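Long-range contact in 7,8-dihydro-6-hydroxymethylpterin pyrophosphokinase-dihydropteroate synthase (Plasmodium falciparum, PDB 6JWY), which probably catalyses two successive steps of folate synthesis, pyrophosphorylation of hydroxymethyl-dihydropterin with ATP and condensation of the product with 4-aminobenzoate to give dihydropteroate: residues I394-Y399 / R686-L691. The protein carries 1 engineered substitution. Sequence-based numbering, arbitrary orientation.
Sequences ILNVNY and RVHDVL. With CKL (4-[(2-azanyl-4-oxidanylidene-7,8-dihydro-3~{H}-pteridin-6-yl)methylamino]-~{N}-(5,6-dimethoxypyrimidin-4-yl)benzenesulfonamide), chain C; ACT (acetate ion), chain J.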
# COMPACT_ATOMS: atom_id res chain seq x y z
N ILE A 394 10.46 -16.18 -16.83
CA ILE A 394 9.91 -17.38 -17.46
C ILE A 394 10.71 -17.71 -18.72
O ILE A 394 10.79 -16.88 -19.63
CB ILE A 394 8.44 -17.16 -17.85
CG1 ILE A 394 7.55 -16.86 -16.64
CG2 ILE A 394 7.92 -18.33 -18.69
CD1 ILE A 394 6.19 -16.35 -17.03
N LEU A 395 11.25 -18.94 -18.78
CA LEU A 395 11.79 -19.52 -19.99
C LEU A 395 10.98 -20.75 -20.39
O LEU A 395 11.14 -21.83 -19.80
CB LEU A 395 13.25 -19.90 -19.73
CG LEU A 395 14.04 -20.32 -20.96
CD1 LEU A 395 14.51 -19.10 -21.75
CD2 LEU A 395 15.24 -21.17 -20.55
N ASN A 396 10.08 -20.57 -21.37
CA ASN A 396 9.38 -21.70 -21.96
C ASN A 396 10.18 -22.20 -23.16
O ASN A 396 10.13 -21.59 -24.22
CB ASN A 396 8.00 -21.30 -22.48
CG ASN A 396 7.02 -20.91 -21.41
OD1 ASN A 396 6.52 -19.78 -21.40
ND2 ASN A 396 6.72 -21.83 -20.50
N VAL A 397 10.94 -23.28 -22.98
CA VAL A 397 11.46 -24.05 -24.11
C VAL A 397 10.28 -24.78 -24.76
O VAL A 397 9.79 -25.79 -24.24
CB VAL A 397 12.52 -25.08 -23.66
CG1 VAL A 397 13.51 -25.40 -24.75
CG2 VAL A 397 13.23 -24.65 -22.39
N ASN A 398 9.78 -24.26 -25.89
CA ASN A 398 8.73 -24.98 -26.59
C ASN A 398 9.09 -25.07 -28.08
O ASN A 398 8.46 -24.42 -28.91
CB ASN A 398 7.32 -24.44 -26.30
CG ASN A 398 6.66 -25.07 -25.09
OD1 ASN A 398 5.75 -24.49 -24.50
ND2 ASN A 398 7.09 -26.27 -24.73
N TYR A 399 10.10 -25.89 -28.37
CA TYR A 399 10.74 -25.90 -29.68
C TYR A 399 10.65 -27.30 -30.29
O TYR A 399 9.89 -27.44 -31.27
CB TYR A 399 12.18 -25.38 -29.57
CG TYR A 399 12.35 -24.04 -28.88
CD1 TYR A 399 11.41 -23.03 -29.01
CD2 TYR A 399 13.48 -23.77 -28.12
CE1 TYR A 399 11.57 -21.80 -28.39
CE2 TYR A 399 13.66 -22.54 -27.50
CZ TYR A 399 12.70 -21.55 -27.63
OH TYR A 399 12.88 -20.34 -27.01
N ARG A 686 6.25 -14.34 -10.94
CA ARG A 686 6.72 -15.11 -12.09
C ARG A 686 6.29 -14.41 -13.38
O ARG A 686 5.10 -14.34 -13.63
CB ARG A 686 6.09 -16.51 -12.03
CG ARG A 686 6.74 -17.53 -12.94
CD ARG A 686 6.01 -18.86 -12.95
NE ARG A 686 6.39 -19.74 -14.05
CZ ARG A 686 5.75 -19.81 -15.22
NH1 ARG A 686 6.20 -20.66 -16.14
NH2 ARG A 686 4.69 -19.06 -15.48
N VAL A 687 7.24 -13.90 -14.18
CA VAL A 687 6.90 -12.96 -15.25
C VAL A 687 7.64 -13.28 -16.55
O VAL A 687 8.80 -13.74 -16.54
CB VAL A 687 7.16 -11.50 -14.83
CG1 VAL A 687 6.23 -11.03 -13.72
CG2 VAL A 687 8.60 -11.25 -14.44
N HIS A 688 6.98 -12.96 -17.68
CA HIS A 688 7.58 -12.95 -19.02
C HIS A 688 8.42 -11.70 -19.26
O HIS A 688 9.54 -11.81 -19.75
CB HIS A 688 6.52 -12.99 -20.13
CG HIS A 688 5.76 -14.27 -20.14
ND1 HIS A 688 4.50 -14.39 -19.54
CD2 HIS A 688 6.09 -15.49 -20.62
CE1 HIS A 688 4.09 -15.64 -19.67
NE2 HIS A 688 5.06 -16.33 -20.33
N ASP A 689 7.86 -10.53 -18.94
CA ASP A 689 8.44 -9.22 -19.22
C ASP A 689 9.36 -8.74 -18.09
O ASP A 689 8.96 -7.93 -17.26
CB ASP A 689 7.30 -8.25 -19.48
CG ASP A 689 6.36 -8.85 -20.52
OD1 ASP A 689 6.86 -9.19 -21.62
OD2 ASP A 689 5.15 -9.02 -20.23
N VAL A 690 10.61 -9.21 -18.07
CA VAL A 690 11.56 -8.95 -17.00
C VAL A 690 11.93 -7.47 -16.95
O VAL A 690 11.71 -6.81 -15.93
CB VAL A 690 12.81 -9.85 -17.11
CG1 VAL A 690 13.84 -9.56 -16.03
CG2 VAL A 690 12.42 -11.31 -17.07
N LEU A 691 12.46 -6.92 -18.04
CA LEU A 691 12.94 -5.54 -18.03
C LEU A 691 11.83 -4.58 -17.60
O LEU A 691 12.10 -3.69 -16.79
CB LEU A 691 13.50 -5.17 -19.40
CG LEU A 691 14.07 -3.76 -19.52
CD1 LEU A 691 15.31 -3.75 -20.41
CD2 LEU A 691 13.02 -2.80 -20.07
C2 CKL C . 3.74 -21.54 -10.94
C4 CKL C . 2.02 -20.29 -11.96
C5 CKL C . 2.31 -20.87 -13.28
C6 CKL C . 3.42 -21.85 -13.26
O24 CKL C . -5.69 -18.48 -17.83
S21 CKL C . -4.65 -18.53 -18.83
O23 CKL C . -4.38 -17.17 -19.18
N22 CKL C . -4.99 -19.27 -20.24
C25 CKL C . -6.08 -20.02 -20.50
C30 CKL C . -6.25 -20.53 -21.78
O31 CKL C . -5.32 -20.29 -22.76
C32 CKL C . -4.30 -21.24 -23.06
C29 CKL C . -7.38 -21.28 -22.05
O33 CKL C . -7.58 -21.80 -23.32
C34 CKL C . -8.88 -21.81 -23.94
N28 CKL C . -8.28 -21.51 -21.06
C27 CKL C . -8.10 -21.01 -19.83
N26 CKL C . -7.02 -20.27 -19.54
C18 CKL C . -3.39 -19.36 -18.29
C17 CKL C . -2.15 -19.19 -18.91
C16 CKL C . -1.05 -19.91 -18.47
C19 CKL C . -3.52 -20.28 -17.24
C20 CKL C . -2.41 -21.01 -16.79
C15 CKL C . -1.17 -20.80 -17.39
N14 CKL C . -0.06 -21.49 -16.94
C13 CKL C . 1.35 -21.07 -16.99
C8 CKL C . 1.98 -21.24 -15.61
C9 CKL C . 3.09 -22.22 -15.64
N10 CKL C . 3.75 -22.46 -14.39
N1 CKL C . 4.10 -22.13 -12.10
N7 CKL C . 1.63 -20.58 -14.44
O12 CKL C . 1.11 -19.44 -11.85
N3 CKL C . 2.73 -20.66 -10.88
N11 CKL C . 4.38 -21.86 -9.80
C ACT J . 3.60 -19.37 -19.15
O ACT J . 4.43 -19.95 -18.38
OXT ACT J . 2.58 -18.76 -18.76
CH3 ACT J . 3.86 -19.40 -20.68
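I394 is wedged between H688 and the guanidinium of R686. Its CD1 sits over the H688 ring, 3.4 Å from the ring centroid and 9° off the normal, a CH-pi contact. The same CD1 lies 3.5 Å from R686 NH2, on one face of the guanidinium; the opposite face receives the bound pterin-sulfonamide (CKL), with R686 CZ 3.4 Å from CKL N10. R686 keeps an extended chain, CG anti to the backbone N (chi1 -165°), reaching between isoleucine and pterin. At its edge, R686 NH1 and NH2 both donate to one oxygen of an acetate probably from the crystallisation liquor (ACT O), at 2.9 and 3.0 Å, while R686 NE forms a salt bridge with D430. H688 ND1 is tied to S607 OG. The N396 side is looser: N396 OD1 stays 3.9 Å from H688 NE2, and this asparagine is exposed. Behind the side chains, I394 N donates to V687 O (3.0 Å), joining parallel strands 390-396 and 684-687 at their C-terminal ends, where a TIM barrel holds its active site. Strand 428-432 flanks 390-396, 603-604 flanks 684-687, H688 and D689 link strand 684-687 to helix 690-704, and L395, facing away, packs on helices 411-423 and 448-464.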